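PDB 3C3P: methyltransferase from Geobacter sulfurreducens PCA, which probably transfers a methyl group from S-adenosyl-L-methionine to an oxygen of its acceptor, as expected of an O-methyltransferase with a Rossmann-like fold. Local coordinates for residues Leu51-Gln56 / Ala75-Ile80; Cys69-Phe74 / Val84-Pro89. All blocks are in the same frame, centred on the assembly; numbering follows the deposited sequence. Where two conformers were deposited one is given.

Interaction 1 (Leu51-Gln56 / Ala75-Ile80). With EDO (1,2-ethanediol), chain R.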
loop_
_atom_site.group_PDB
_atom_site.type_symbol
_atom_site.label_atom_id
_atom_site.label_comp_id
_atom_site.label_asym_id
_atom_site.label_seq_id
_atom_site.Cartn_x
_atom_site.Cartn_y
_atom_site.Cartn_z
ATOM N N LEU A 51 -4.517 3.470 1.032
ATOM C CA LEU A 51 -3.533 4.153 0.174
ATOM C C LEU A 51 -3.906 5.628 -0.028
ATOM O O LEU A 51 -3.061 6.543 -0.055
ATOM C CB LEU A 51 -3.415 3.421 -1.186
ATOM C CG LEU A 51 -2.771 2.031 -1.170
ATOM C CD1 LEU A 51 -2.942 1.356 -2.530
ATOM C CD2 LEU A 51 -1.297 2.089 -0.753
ATOM N N ALA A 52 -5.200 5.868 -0.140
ATOM C CA ALA A 52 -5.720 7.211 -0.377
ATOM C C ALA A 52 -5.514 8.051 0.865
ATOM O O ALA A 52 -5.124 9.202 0.791
ATOM C CB ALA A 52 -7.208 7.176 -0.797
ATOM N N ARG A 53 -5.744 7.456 2.027
ATOM C CA ARG A 53 -5.504 8.197 3.273
ATOM C C ARG A 53 -4.031 8.614 3.406
ATOM O O ARG A 53 -3.724 9.729 3.770
ATOM C CB ARG A 53 -5.882 7.410 4.520
ATOM C CG ARG A 53 -7.359 7.266 4.798
ATOM C CD ARG A 53 -8.121 8.604 4.857
ATOM N NE ARG A 53 -7.684 9.551 5.884
ATOM C CZ ARG A 53 -8.191 9.642 7.111
ATOM N NH1 ARG A 53 -9.143 8.815 7.537
ATOM N NH2 ARG A 53 -7.695 10.555 7.921
ATOM N N ILE A 54 -3.102 7.717 3.104
ATOM C CA ILE A 54 -1.679 8.084 3.265
ATOM C C ILE A 54 -1.196 8.973 2.146
ATOM O O ILE A 54 -0.297 9.777 2.324
ATOM C CB ILE A 54 -0.692 6.872 3.481
ATOM C CG1 ILE A 54 -0.646 5.971 2.279
ATOM C CG2 ILE A 54 -1.060 6.081 4.772
ATOM C CD1 ILE A 54 0.493 4.904 2.349
ATOM N N LYS A 55 -1.814 8.863 0.994
ATOM C CA LYS A 55 -1.421 9.702 -0.136
ATOM C C LYS A 55 -1.913 11.161 0.025
ATOM O O LYS A 55 -1.218 12.101 -0.362
ATOM C CB LYS A 55 -2.037 9.159 -1.431
ATOM C CG LYS A 55 -1.643 9.903 -2.725
ATOM C CD LYS A 55 -0.252 9.562 -3.191
ATOM C CE LYS A 55 0.082 10.224 -4.551
ATOM N NZ LYS A 55 0.309 11.724 -4.412
ATOM N N GLN A 56 -3.095 11.307 0.613
ATOM C CA GLN A 56 -3.763 12.630 0.808
ATOM C C GLN A 56 -3.966 13.363 -0.529
ATOM O O GLN A 56 -3.548 14.532 -0.700
ATOM C CB GLN A 56 -3.009 13.578 1.738
ATOM C CG GLN A 56 -2.762 13.112 3.134
ATOM C CD GLN A 56 -2.420 14.300 4.036
ATOM O OE1 GLN A 56 -1.906 15.308 3.579
ATOM N NE2 GLN A 56 -2.745 14.192 5.299
ATOM N N ALA A 75 -13.970 8.258 -2.035
ATOM C CA ALA A 75 -14.709 9.421 -1.520
ATOM C C ALA A 75 -14.623 9.524 -0.005
ATOM O O ALA A 75 -14.577 10.610 0.571
ATOM C CB ALA A 75 -16.195 9.382 -1.966
ATOM N N ARG A 76 -14.603 8.362 0.607
ATOM C CA ARG A 76 -14.559 8.231 2.067
ATOM C C ARG A 76 -13.222 8.627 2.652
ATOM O O ARG A 76 -13.121 8.929 3.834
ATOM C CB ARG A 76 -14.828 6.772 2.488
ATOM C CG ARG A 76 -16.178 6.214 2.050
ATOM C CD ARG A 76 -16.615 5.009 2.899
ATOM N NE ARG A 76 -16.531 5.353 4.325
ATOM C CZ ARG A 76 -17.178 4.765 5.325
ATOM N NH1 ARG A 76 -18.102 3.837 5.104
ATOM N NH2 ARG A 76 -16.944 5.184 6.567
ATOM N N ALA A 77 -12.213 8.638 1.786
ATOM C CA ALA A 77 -10.813 8.904 2.169
ATOM C C ALA A 77 -10.289 10.304 1.950
ATOM O O ALA A 77 -9.161 10.603 2.336
ATOM C CB ALA A 77 -9.886 7.907 1.403
ATOM N N ILE A 78 -11.108 11.161 1.360
ATOM C CA ILE A 78 -10.663 12.529 1.036
ATOM C C ILE A 78 -11.414 13.650 1.736
ATOM O O ILE A 78 -12.553 13.494 2.204
ATOM C CB ILE A 78 -10.715 12.783 -0.523
ATOM C CG1 ILE A 78 -12.154 12.838 -1.021
ATOM C CG2 ILE A 78 -9.910 11.699 -1.312
ATOM C CD1 ILE A 78 -12.297 13.387 -2.423
ATOM N N SER A 79 -10.759 14.807 1.801
ATOM C CA SER A 79 -11.389 15.994 2.427
ATOM C C SER A 79 -12.373 16.665 1.499
ATOM O O SER A 79 -12.475 16.378 0.304
ATOM C CB SER A 79 -10.373 17.061 2.864
ATOM O OG SER A 79 -9.653 17.598 1.747
ATOM N N ILE A 80 -13.061 17.614 2.100
ATOM C CA ILE A 80 -14.078 18.407 1.413
ATOM C C ILE A 80 -13.417 19.283 0.354
ATOM O O ILE A 80 -14.045 19.685 -0.630
ATOM C CB ILE A 80 -14.879 19.303 2.408
ATOM C CG1 ILE A 80 -16.098 19.930 1.724
ATOM C CG2 ILE A 80 -13.981 20.375 3.018
ATOM C CD1 ILE A 80 -16.947 20.775 2.645
HETATM C C1 EDO R . -0.362 11.109 6.919
HETATM O O1 EDO R . -0.270 9.875 6.236
HETATM C C2 EDO R . -1.573 11.715 6.335
HETATM O O2 EDO R . -2.684 10.837 6.299
#
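Arg53, near the C-terminal end of helix 42-55, faces Ala77, in the loop that follows helix 69-75, with their CA atoms 5.5 Å apart, the nearest approach of the two backbones. The helix closes with the bond from Gln56 N to Ala52 O, after which Gln56 leaves helical geometry with a positive phi of 57°. Two small side chains make the close approach possible: the methyl carbons Ala52 CB and Ala77 CB touch at 3.5 Å, the Ala52 methyl meeting its partner at a slant. Beside them the Arg53 chain touches the loop with CD before the atoms beyond lead away. It bends at both chi2 (-54°) and chi3 (-60°), which brings CD, rather than the whole chain, against Ala77, 3.4 Å from Ala77 O and 3.9 Å from Ala77 CB. The guanidinium lies obliquely to that carbonyl without bonding to it; its NH1 is instead hydrogen-bonded to Tyr49 OH, one turn earlier on the same helix, and Tyr49 itself packs on Ala77. The contact is thus made by methyl and methylene carbons, one of them lying against a carbonyl oxygen; the charged end is held by the helix that carries it. On another side of the helix end, an ethanediol probably carried over from crystallisation donates from O2 to Arg53 O (3.0 Å) and is also bonded to Tyr207 OH of the second subunit. Ile54 and Leu51 pack on their own counterparts in that subunit, which places this end of the helix at the dimer interface, while Ala52 also touches Ile129 of strand 127-133. Here the helix leading into the first strand of a Rossmann-like methyltransferase sheet packs against the helix-to-strand connection of the beta-alpha-beta unit 59-63, 69-75, 83-88, which follows it in the chain.

Interaction 2 (Cys69-Phe74 / Val84-Pro89). With EDO (1,2-ethanediol), chain I.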
loop_
_atom_site.group_PDB
_atom_site.type_symbol
_atom_site.label_atom_id
_atom_site.label_comp_id
_atom_site.label_asym_id
_atom_site.label_seq_id
_atom_site.Cartn_x
_atom_site.Cartn_y
_atom_site.Cartn_z
ATOM N N CYS A 69 -18.366 1.712 -7.192
ATOM C CA CYS A 69 -17.707 1.025 -6.075
ATOM C C CYS A 69 -16.338 1.611 -5.683
ATOM O O CYS A 69 -16.054 1.837 -4.505
ATOM C CB CYS A 69 -17.560 -0.466 -6.366
ATOM S SG CYS A 69 -16.831 -1.366 -4.993
ATOM N N ALA A 70 -15.491 1.844 -6.674
ATOM C CA ALA A 70 -14.148 2.394 -6.424
ATOM C C ALA A 70 -14.247 3.803 -5.864
ATOM O O ALA A 70 -13.565 4.178 -4.907
ATOM C CB ALA A 70 -13.298 2.391 -7.728
ATOM N N SER A 71 -15.151 4.566 -6.453
ATOM C CA SER A 71 -15.376 5.971 -6.059
ATOM C C SER A 71 -15.901 6.056 -4.635
ATOM O O SER A 71 -15.637 7.010 -3.909
ATOM C CB SER A 71 -16.347 6.648 -7.023
ATOM O OG SER A 71 -15.842 6.627 -8.349
ATOM N N TRP A 72 -16.627 5.018 -4.235
ATOM C CA TRP A 72 -17.198 4.981 -2.903
ATOM C C TRP A 72 -16.052 4.903 -1.884
ATOM O O TRP A 72 -16.024 5.648 -0.896
ATOM C CB TRP A 72 -18.197 3.831 -2.776
ATOM C CG TRP A 72 -18.861 3.836 -1.499
ATOM C CD1 TRP A 72 -19.987 4.549 -1.145
ATOM C CD2 TRP A 72 -18.468 3.121 -0.348
ATOM N NE1 TRP A 72 -20.309 4.299 0.163
ATOM C CE2 TRP A 72 -19.384 3.431 0.676
ATOM C CE3 TRP A 72 -17.430 2.249 -0.073
ATOM C CZ2 TRP A 72 -19.289 2.881 1.946
ATOM C CZ3 TRP A 72 -17.338 1.714 1.198
ATOM C CH2 TRP A 72 -18.250 2.028 2.181
ATOM N N TRP A 73 -15.085 4.032 -2.160
ATOM C CA TRP A 73 -13.921 3.840 -1.257
ATOM C C TRP A 73 -13.052 5.080 -1.190
ATOM O O TRP A 73 -12.630 5.525 -0.119
ATOM C CB TRP A 73 -13.069 2.621 -1.649
ATOM C CG TRP A 73 -13.769 1.322 -1.401
ATOM C CD1 TRP A 73 -14.473 0.580 -2.309
ATOM C CD2 TRP A 73 -13.873 0.641 -0.153
ATOM N NE1 TRP A 73 -14.994 -0.543 -1.694
ATOM C CE2 TRP A 73 -14.657 -0.517 -0.369
ATOM C CE3 TRP A 73 -13.420 0.915 1.142
ATOM C CZ2 TRP A 73 -14.950 -1.418 0.645
ATOM C CZ3 TRP A 73 -13.722 0.023 2.149
ATOM C CH2 TRP A 73 -14.487 -1.131 1.892
ATOM N N PHE A 74 -12.811 5.652 -2.357
ATOM C CA PHE A 74 -11.994 6.868 -2.451
ATOM C C PHE A 74 -12.662 8.111 -1.823
ATOM O O PHE A 74 -11.994 8.931 -1.170
ATOM C CB PHE A 74 -11.603 7.178 -3.901
ATOM C CG PHE A 74 -10.626 6.205 -4.496
ATOM C CD1 PHE A 74 -9.357 6.059 -3.932
ATOM C CD2 PHE A 74 -10.914 5.524 -5.658
ATOM C CE1 PHE A 74 -8.416 5.191 -4.480
ATOM C CE2 PHE A 74 -9.965 4.660 -6.217
ATOM C CZ PHE A 74 -8.719 4.502 -5.626
ATOM N N VAL A 84 -13.105 13.548 -6.157
ATOM C CA VAL A 84 -13.082 12.287 -6.884
ATOM C C VAL A 84 -13.927 12.584 -8.126
ATOM O O VAL A 84 -15.044 13.136 -8.043
ATOM C CB VAL A 84 -13.692 11.063 -6.175
ATOM C CG1 VAL A 84 -13.679 9.880 -7.131
ATOM C CG2 VAL A 84 -12.961 10.714 -4.885
ATOM N N VAL A 85 -13.342 12.298 -9.272
ATOM C CA VAL A 85 -13.993 12.475 -10.561
ATOM C C VAL A 85 -14.191 11.085 -11.147
ATOM O O VAL A 85 -13.240 10.365 -11.474
ATOM C CB VAL A 85 -13.172 13.329 -11.540
ATOM C CG1 VAL A 85 -13.924 13.463 -12.871
ATOM C CG2 VAL A 85 -12.859 14.707 -10.948
HETATM N N MSE A 86 -15.452 10.725 -11.254
HETATM C CA MSE A 86 -15.867 9.436 -11.771
HETATM C C MSE A 86 -16.606 9.598 -13.085
HETATM O O MSE A 86 -17.525 10.421 -13.216
HETATM C CB MSE A 86 -16.739 8.775 -10.700
HETATM C CG MSE A 86 -17.355 7.383 -10.953
HETATM SE SE MSE A 86 -18.751 7.196 -12.306
HETATM C CE MSE A 86 -19.645 5.626 -11.537
ATOM N N ILE A 87 -16.138 8.825 -14.063
ATOM C CA ILE A 87 -16.704 8.798 -15.417
ATOM C C ILE A 87 -17.065 7.358 -15.804
ATOM O O ILE A 87 -16.300 6.423 -15.608
ATOM C CB ILE A 87 -15.760 9.394 -16.514
ATOM C CG1 ILE A 87 -15.218 10.774 -16.151
ATOM C CG2 ILE A 87 -16.453 9.467 -17.876
ATOM C CD1 ILE A 87 -13.958 10.718 -15.325
ATOM N N ASP A 88 -18.269 7.194 -16.324
ATOM C CA ASP A 88 -18.733 5.871 -16.741
ATOM C C ASP A 88 -19.737 5.976 -17.904
ATOM O O ASP A 88 -20.608 6.860 -17.930
ATOM C CB ASP A 88 -19.306 5.103 -15.537
ATOM C CG ASP A 88 -19.515 3.615 -15.828
ATOM O OD1 ASP A 88 -18.616 2.841 -15.415
ATOM O OD2 ASP A 88 -20.490 3.220 -16.523
ATOM N N PRO A 89 -19.619 5.068 -18.880
ATOM C CA PRO A 89 -20.550 5.209 -19.991
ATOM C C PRO A 89 -21.973 4.817 -19.648
ATOM O O PRO A 89 -22.917 5.257 -20.311
ATOM C CB PRO A 89 -19.966 4.263 -21.056
ATOM C CG PRO A 89 -19.098 3.341 -20.346
ATOM C CD PRO A 89 -18.573 4.071 -19.150
HETATM C C1 EDO I . -16.080 0.358 -16.935
HETATM O O1 EDO I . -15.441 1.128 -17.958
HETATM C C2 EDO I . -17.580 0.363 -17.205
HETATM O O2 EDO I . -18.315 0.238 -15.983
#
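Ser71 points from helix 69-75 at strand 83-88, and its CA lies 6.7 Å from that of selenomethionine Met86, the nearest backbone pair. The helix and strand segments run antiparallel, at 176°, with their axes 9.2 Å apart. From Ser71 CB, 4.2 Å from Val84 CG1 and 4.1 Å from Met86 CG, the side chain turns OG beside the backbone N (chi1 -60°). That hydroxyl reaches the Met86 methylenes, 3.1 Å from CG and 3.3 Å from CB, and the bend of the Met86 chain at chi2 (-68°) leads SE away from it. One turn on, Phe74 CB rests on Val84 CG2 at 3.9 Å. At the strand end, Asp88 OD1 accepts a bond from O2 (2.7 Å) of an ethanediol, probably from the crystallisation liquor, and another from Asp65 N, while OD2 takes Asp90 N and Asn93 ND2. Rossmann-like methyltransferases commonly bind the ribose of S-adenosyl-L-methionine with an acidic residue at the end of the second strand, the place Asp88 occupies. Asp65 also holds Ser71 OG through OD2 and Ala70 N through OD1. The buried serine hydroxyl is thus laid against Met86 methylenes, its hydrogen bonding met by Asp65 rather than by the strand.

Interaction 2 lies within the beta-alpha-beta unit 59-63, 69-75, 83-88; interaction 1 joins its helix-to-strand connection to the preceding helix 42-55. They interleave along the chain: helix 69-75 supplies 69-74, and its end and the loop after it supply 75-80. Interaction 2 is fully buried, fixing that helix on the sheet, whereas interaction 1 lies farther out, is partly buried, and involves a helix that meets the second subunit. Neither has a hydrogen bond between its segments, but their polar groups differ: an arginine bonded within its own helix, a serine bonded to a loop aspartate. Ile78 CD1 touches Val84 CG2 (3.7 Å) and Ala52 CB touches Phe74 CD1 (4.0 Å), so the contacts adjoin through apolar side chains.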